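Local coordinates for protein glycine betaine/carnitine/choline ABC transporter (Staphylococcus aureus subsp. aureus Mu50, PDB 3O66) that probably binds glycine betaine, carnitine, choline or a related quaternary ammonium compound as the substrate-binding component of an ABC importer, at residues D142-W151 against T187-G195. Numbering follows the deposited sequence.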
ATOM      1  N   ASP A 142       4.056 -30.081   3.979  1.00 32.76           N
ATOM      2  CA  ASP A 142       3.130 -30.448   5.041  1.00 34.10           C
ATOM      3  C   ASP A 142       2.209 -29.286   5.427  1.00 31.99           C
ATOM      4  O   ASP A 142       1.455 -29.382   6.398  1.00 32.66           O
ATOM      5  CB  ASP A 142       3.928 -30.943   6.266  1.00 36.14           C
ATOM      6  CG  ASP A 142       4.788 -32.161   5.948  1.00 40.76           C
ATOM      7  OD1 ASP A 142       4.301 -33.084   5.244  1.00 44.58           O
ATOM      8  OD2 ASP A 142       5.957 -32.199   6.405  1.00 45.20           O
ATOM      9  N   LEU A 143       2.251 -28.198   4.664  1.00 30.30           N
ATOM     10  CA  LEU A 143       1.508 -26.974   5.037  1.00 28.58           C
ATOM     11  C   LEU A 143       0.321 -26.675   4.099  1.00 28.14           C
ATOM     12  O   LEU A 143       0.341 -27.064   2.942  1.00 29.10           O
ATOM     13  CB  LEU A 143       2.456 -25.769   5.088  1.00 27.30           C
ATOM     14  CG  LEU A 143       3.557 -25.821   6.170  1.00 29.50           C
ATOM     15  CD1 LEU A 143       4.496 -24.601   6.113  1.00 27.87           C
ATOM     16  CD2 LEU A 143       2.966 -25.973   7.574  1.00 28.55           C
ATOM     17  N   ARG A 144      -0.692 -25.982   4.620  1.00 26.38           N
ATOM     18  CA  ARG A 144      -1.853 -25.526   3.856  1.00 26.18           C
ATOM     19  C   ARG A 144      -1.674 -24.031   3.505  1.00 25.51           C
ATOM     20  O   ARG A 144      -1.538 -23.188   4.417  1.00 25.41           O
ATOM     21  CB  ARG A 144      -3.146 -25.717   4.690  1.00 25.73           C
ATOM     22  CG  ARG A 144      -3.420 -27.174   5.110  1.00 27.31           C
ATOM     23  CD  ARG A 144      -4.412 -27.244   6.289  1.00 27.79           C
ATOM     24  NE  ARG A 144      -3.828 -26.624   7.477  1.00 27.49           N
ATOM     25  CZ  ARG A 144      -4.507 -26.336   8.589  1.00 29.15           C
ATOM     26  NH1 ARG A 144      -5.796 -26.625   8.683  1.00 28.28           N
ATOM     27  NH2 ARG A 144      -3.890 -25.756   9.615  1.00 29.95           N
ATOM     28  N   LEU A 145      -1.625 -23.730   2.200  1.00 25.22           N
ATOM     29  CA  LEU A 145      -1.611 -22.350   1.665  1.00 24.32           C
ATOM     30  C   LEU A 145      -3.004 -21.856   1.201  1.00 24.45           C
ATOM     31  O   LEU A 145      -3.692 -22.558   0.467  1.00 26.04           O
ATOM     32  CB  LEU A 145      -0.641 -22.223   0.484  1.00 24.30           C
ATOM     33  CG  LEU A 145      -0.505 -20.860  -0.218  1.00 23.77           C
ATOM     34  CD1 LEU A 145       0.045 -19.766   0.724  1.00 21.99           C
ATOM     35  CD2 LEU A 145       0.396 -20.996  -1.455  1.00 27.55           C
ATOM     36  N   GLY A 146      -3.383 -20.655   1.629  1.00 23.79           N
ATOM     37  CA  GLY A 146      -4.569 -19.943   1.090  1.00 24.04           C
ATOM     38  C   GLY A 146      -4.080 -18.748   0.283  1.00 24.91           C
ATOM     39  O   GLY A 146      -3.172 -18.033   0.732  1.00 24.32           O
HETATM   40  N   MSE A 147      -4.657 -18.537  -0.904  1.00 25.58           N
HETATM   41  CA  MSE A 147      -4.320 -17.365  -1.731  1.00 27.27           C
HETATM   42  C   MSE A 147      -5.572 -16.848  -2.438  1.00 28.84           C
HETATM   43  O   MSE A 147      -6.551 -17.584  -2.558  1.00 29.51           O
HETATM   44  CB  MSE A 147      -3.249 -17.740  -2.780  1.00 27.82           C
HETATM   45  CG  MSE A 147      -3.763 -18.646  -3.858  1.00 32.80           C
HETATM   46 SE   MSE A 147      -3.783 -20.475  -3.214  0.75 37.58          SE
HETATM   47  CE  MSE A 147      -2.181 -21.037  -4.217  1.00 39.39           C
ATOM     48  N   ASP A 148      -5.541 -15.607  -2.921  1.00 29.87           N
ATOM     49  CA  ASP A 148      -6.614 -15.098  -3.778  1.00 33.21           C
ATOM     50  C   ASP A 148      -6.833 -16.040  -4.967  1.00 35.24           C
ATOM     51  O   ASP A 148      -5.868 -16.493  -5.579  1.00 34.45           O
ATOM     52  CB  ASP A 148      -6.280 -13.718  -4.346  1.00 33.37           C
ATOM     53  CG  ASP A 148      -7.435 -13.139  -5.144  1.00 37.21           C
ATOM     54  OD1 ASP A 148      -8.427 -12.676  -4.537  1.00 38.47           O
ATOM     55  OD2 ASP A 148      -7.386 -13.197  -6.377  1.00 41.19           O
ATOM     56  N   SER A 149      -8.094 -16.313  -5.309  1.00 38.31           N
ATOM     57  CA  SER A 149      -8.381 -17.120  -6.509  1.00 42.27           C
ATOM     58  C   SER A 149      -7.742 -16.579  -7.825  1.00 44.53           C
ATOM     59  O   SER A 149      -7.318 -17.356  -8.678  1.00 45.68           O
ATOM     60  CB  SER A 149      -9.887 -17.419  -6.665  1.00 43.91           C
ATOM     61  OG  SER A 149     -10.723 -16.326  -6.311  1.00 44.66           O
ATOM     62  N   SER A 150      -7.632 -15.265  -7.979  1.00 46.40           N
ATOM     63  CA  SER A 150      -7.034 -14.710  -9.220  1.00 49.13           C
ATOM     64  C   SER A 150      -5.537 -15.021  -9.364  1.00 49.60           C
ATOM     65  O   SER A 150      -4.953 -14.804 -10.426  1.00 50.71           O
ATOM     66  CB  SER A 150      -7.290 -13.210  -9.332  1.00 49.45           C
ATOM     67  N   TRP A 151      -4.929 -15.556  -8.303  1.00 49.66           N
ATOM     68  CA  TRP A 151      -3.498 -15.841  -8.284  1.00 50.30           C
ATOM     69  C   TRP A 151      -3.095 -17.234  -8.809  1.00 52.90           C
ATOM     70  O   TRP A 151      -1.957 -17.419  -9.236  1.00 53.18           O
ATOM     71  CB  TRP A 151      -2.923 -15.573  -6.877  1.00 48.30           C
ATOM     72  CG  TRP A 151      -1.459 -15.365  -6.863  1.00 45.67           C
ATOM     73  CD1 TRP A 151      -0.771 -14.310  -7.390  1.00 45.13           C
ATOM     74  CD2 TRP A 151      -0.487 -16.243  -6.308  1.00 43.84           C
ATOM     75  NE1 TRP A 151       0.577 -14.472  -7.186  1.00 43.62           N
ATOM     76  CE2 TRP A 151       0.782 -15.653  -6.524  1.00 43.01           C
ATOM     77  CE3 TRP A 151      -0.559 -17.474  -5.640  1.00 42.28           C
ATOM     78  CZ2 TRP A 151       1.969 -16.256  -6.101  1.00 42.88           C
ATOM     79  CZ3 TRP A 151       0.619 -18.066  -5.209  1.00 42.41           C
ATOM     80  CH2 TRP A 151       1.873 -17.457  -5.447  1.00 42.57           C
ATOM     81  N   THR A 187      -7.697 -18.765  12.511  1.00 27.84           N
ATOM     82  CA  THR A 187      -8.477 -19.904  13.011  1.00 28.30           C
ATOM     83  C   THR A 187      -7.792 -21.235  12.720  1.00 27.82           C
ATOM     84  O   THR A 187      -8.325 -22.299  13.062  1.00 28.15           O
ATOM     85  CB  THR A 187      -9.926 -19.931  12.454  1.00 29.49           C
ATOM     86  OG1 THR A 187      -9.899 -20.032  11.012  1.00 29.56           O
ATOM     87  CG2 THR A 187     -10.717 -18.672  12.907  1.00 29.41           C
ATOM     88  N   GLU A 188      -6.601 -21.167  12.116  1.00 26.65           N
ATOM     89  CA  GLU A 188      -5.777 -22.342  11.832  1.00 27.50           C
ATOM     90  C   GLU A 188      -6.382 -23.256  10.756  1.00 27.21           C
ATOM     91  O   GLU A 188      -6.037 -24.456  10.689  1.00 27.06           O
ATOM     92  CB  GLU A 188      -5.414 -23.127  13.136  1.00 28.53           C
ATOM     93  CG  GLU A 188      -4.749 -22.201  14.178  1.00 34.56           C
ATOM     94  CD  GLU A 188      -3.802 -22.893  15.128  1.00 42.50           C
ATOM     95  OE1 GLU A 188      -3.127 -23.860  14.725  1.00 45.47           O
ATOM     96  OE2 GLU A 188      -3.707 -22.444  16.294  1.00 48.12           O
ATOM     97  N   LYS A 189      -7.268 -22.686   9.919  1.00 26.42           N
ATOM     98  CA  LYS A 189      -7.703 -23.357   8.693  1.00 26.51           C
ATOM     99  C   LYS A 189      -6.619 -23.317   7.611  1.00 25.71           C
ATOM    100  O   LYS A 189      -6.649 -24.117   6.685  1.00 26.53           O
ATOM    101  CB  LYS A 189      -9.019 -22.763   8.158  1.00 27.58           C
ATOM    102  CG  LYS A 189     -10.263 -23.118   8.979  1.00 27.47           C
ATOM    103  CD  LYS A 189     -10.563 -24.645   8.911  1.00 30.98           C
ATOM    104  CE  LYS A 189     -11.851 -25.038   9.673  1.00 32.92           C
ATOM    105  NZ  LYS A 189     -11.885 -24.549  11.104  1.00 32.40           N
ATOM    106  N   LEU A 190      -5.660 -22.395   7.743  1.00 24.15           N
ATOM    107  CA  LEU A 190      -4.493 -22.341   6.878  1.00 23.81           C
ATOM    108  C   LEU A 190      -3.232 -22.309   7.753  1.00 23.88           C
ATOM    109  O   LEU A 190      -3.284 -21.909   8.908  1.00 23.80           O
ATOM    110  CB  LEU A 190      -4.496 -21.055   6.030  1.00 22.90           C
ATOM    111  CG  LEU A 190      -5.665 -20.808   5.085  1.00 23.59           C
ATOM    112  CD1 LEU A 190      -5.546 -19.424   4.491  1.00 22.46           C
ATOM    113  CD2 LEU A 190      -5.720 -21.895   3.999  1.00 25.39           C
ATOM    114  N   ASP A 191      -2.101 -22.693   7.178  1.00 23.42           N
ATOM    115  CA  ASP A 191      -0.816 -22.512   7.839  1.00 23.72           C
ATOM    116  C   ASP A 191      -0.095 -21.287   7.293  1.00 23.45           C
ATOM    117  O   ASP A 191       0.686 -20.647   8.009  1.00 22.98           O
ATOM    118  CB  ASP A 191       0.037 -23.757   7.651  1.00 24.58           C
ATOM    119  CG  ASP A 191      -0.635 -25.014   8.215  1.00 27.08           C
ATOM    120  OD1 ASP A 191      -1.005 -25.021   9.421  1.00 27.35           O
ATOM    121  OD2 ASP A 191      -0.824 -25.975   7.443  1.00 28.47           O
ATOM    122  N   VAL A 192      -0.351 -20.992   6.021  1.00 22.30           N
ATOM    123  CA  VAL A 192       0.277 -19.876   5.298  1.00 21.61           C
ATOM    124  C   VAL A 192      -0.788 -19.220   4.394  1.00 21.27           C
ATOM    125  O   VAL A 192      -1.625 -19.929   3.769  1.00 21.81           O
ATOM    126  CB  VAL A 192       1.465 -20.384   4.418  1.00 21.30           C
ATOM    127  CG1 VAL A 192       2.175 -19.213   3.720  1.00 23.04           C
ATOM    128  CG2 VAL A 192       2.465 -21.169   5.235  1.00 21.59           C
ATOM    129  N   ALA A 193      -0.759 -17.883   4.306  1.00 20.75           N
ATOM    130  CA  ALA A 193      -1.673 -17.134   3.463  1.00 20.68           C
ATOM    131  C   ALA A 193      -0.845 -16.193   2.601  1.00 20.97           C
ATOM    132  O   ALA A 193       0.200 -15.670   3.057  1.00 21.91           O
ATOM    133  CB  ALA A 193      -2.667 -16.325   4.322  1.00 20.90           C
ATOM    134  N   LEU A 194      -1.267 -16.014   1.358  1.00 20.23           N
ATOM    135  CA  LEU A 194      -0.751 -14.914   0.551  1.00 20.33           C
ATOM    136  C   LEU A 194      -1.754 -13.762   0.689  1.00 20.23           C
ATOM    137  O   LEU A 194      -2.837 -13.778   0.081  1.00 22.39           O
ATOM    138  CB  LEU A 194      -0.620 -15.347  -0.904  1.00 20.61           C
ATOM    139  CG  LEU A 194       0.023 -14.283  -1.819  1.00 22.17           C
ATOM    140  CD1 LEU A 194       1.506 -13.966  -1.420  1.00 20.72           C
ATOM    141  CD2 LEU A 194      -0.073 -14.803  -3.211  1.00 23.59           C
ATOM    142  N   GLY A 195      -1.413 -12.774   1.496  1.00 19.90           N
ATOM    143  CA  GLY A 195      -2.367 -11.691   1.892  1.00 19.69           C
ATOM    144  C   GLY A 195      -1.805 -10.371   1.424  1.00 20.37           C
ATOM    145  O   GLY A 195      -0.785 -10.356   0.758  1.00 21.92           O
TER
HETATM  146  O   HOH W   1      -3.336 -13.904  -2.597  1.00 28.36           O
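Strands 144-148 and 192-195 run side by side in parallel, the axes of these short segments 14° apart, with Leu145 bridged to Val192 and Gly146 to Ala193. Gly146 N donates to Val192 O (2.9 Å), and Gly146 O receives Leu194 N. Beyond these bonds a water continues the pairing, accepting from Asp148 N and donating to Leu194 O.

At the other end, Arg144 and Asp191 interlock through backbone and side chain together. Arg144 O takes both Asp191 N and Val192 N, while Arg144 N gives a hydrogen bond to Asp191 OD2 (2.8 Å) on its anti lone pair. The same carboxylate forms a salt bridge with the guanidinium, which grips it side-on: NE of Arg144 meets OD2 of Asp191 at 3.1 Å, and NH2 reaches OD1 at 3.0 Å. Both bonds are nearly straight and lie in the guanidinium plane, yet they come from above the carboxylate, the two planes standing 51° apart. The side chain bends at chi3, bringing the guanidinium against the 188-191 turn, and NH1 and NH2 also make weak bonds to the carbonyl O of Glu188, the positive-phi residue of the Schellman motif that follows helix 181-186.

Leu145 CD1 lies 3.7 Å from Val192 CG1, and both Leu190 methyls pack against the bare backbone of Gly146. Leu194 sends CD2 over the six-membered ring of Trp151, 3.5 Å from its centroid and 12° off the normal, a CH-pi contact.

Within the mixed sheet of this periplasmic-binding-protein-like lobe, strand 172-176 flanks 144-148 and strand 116-120 flanks 192-196; helix 181-186 covers the Leu190 and Ala193 face, while Phe118 touches Leu145 and Leu194.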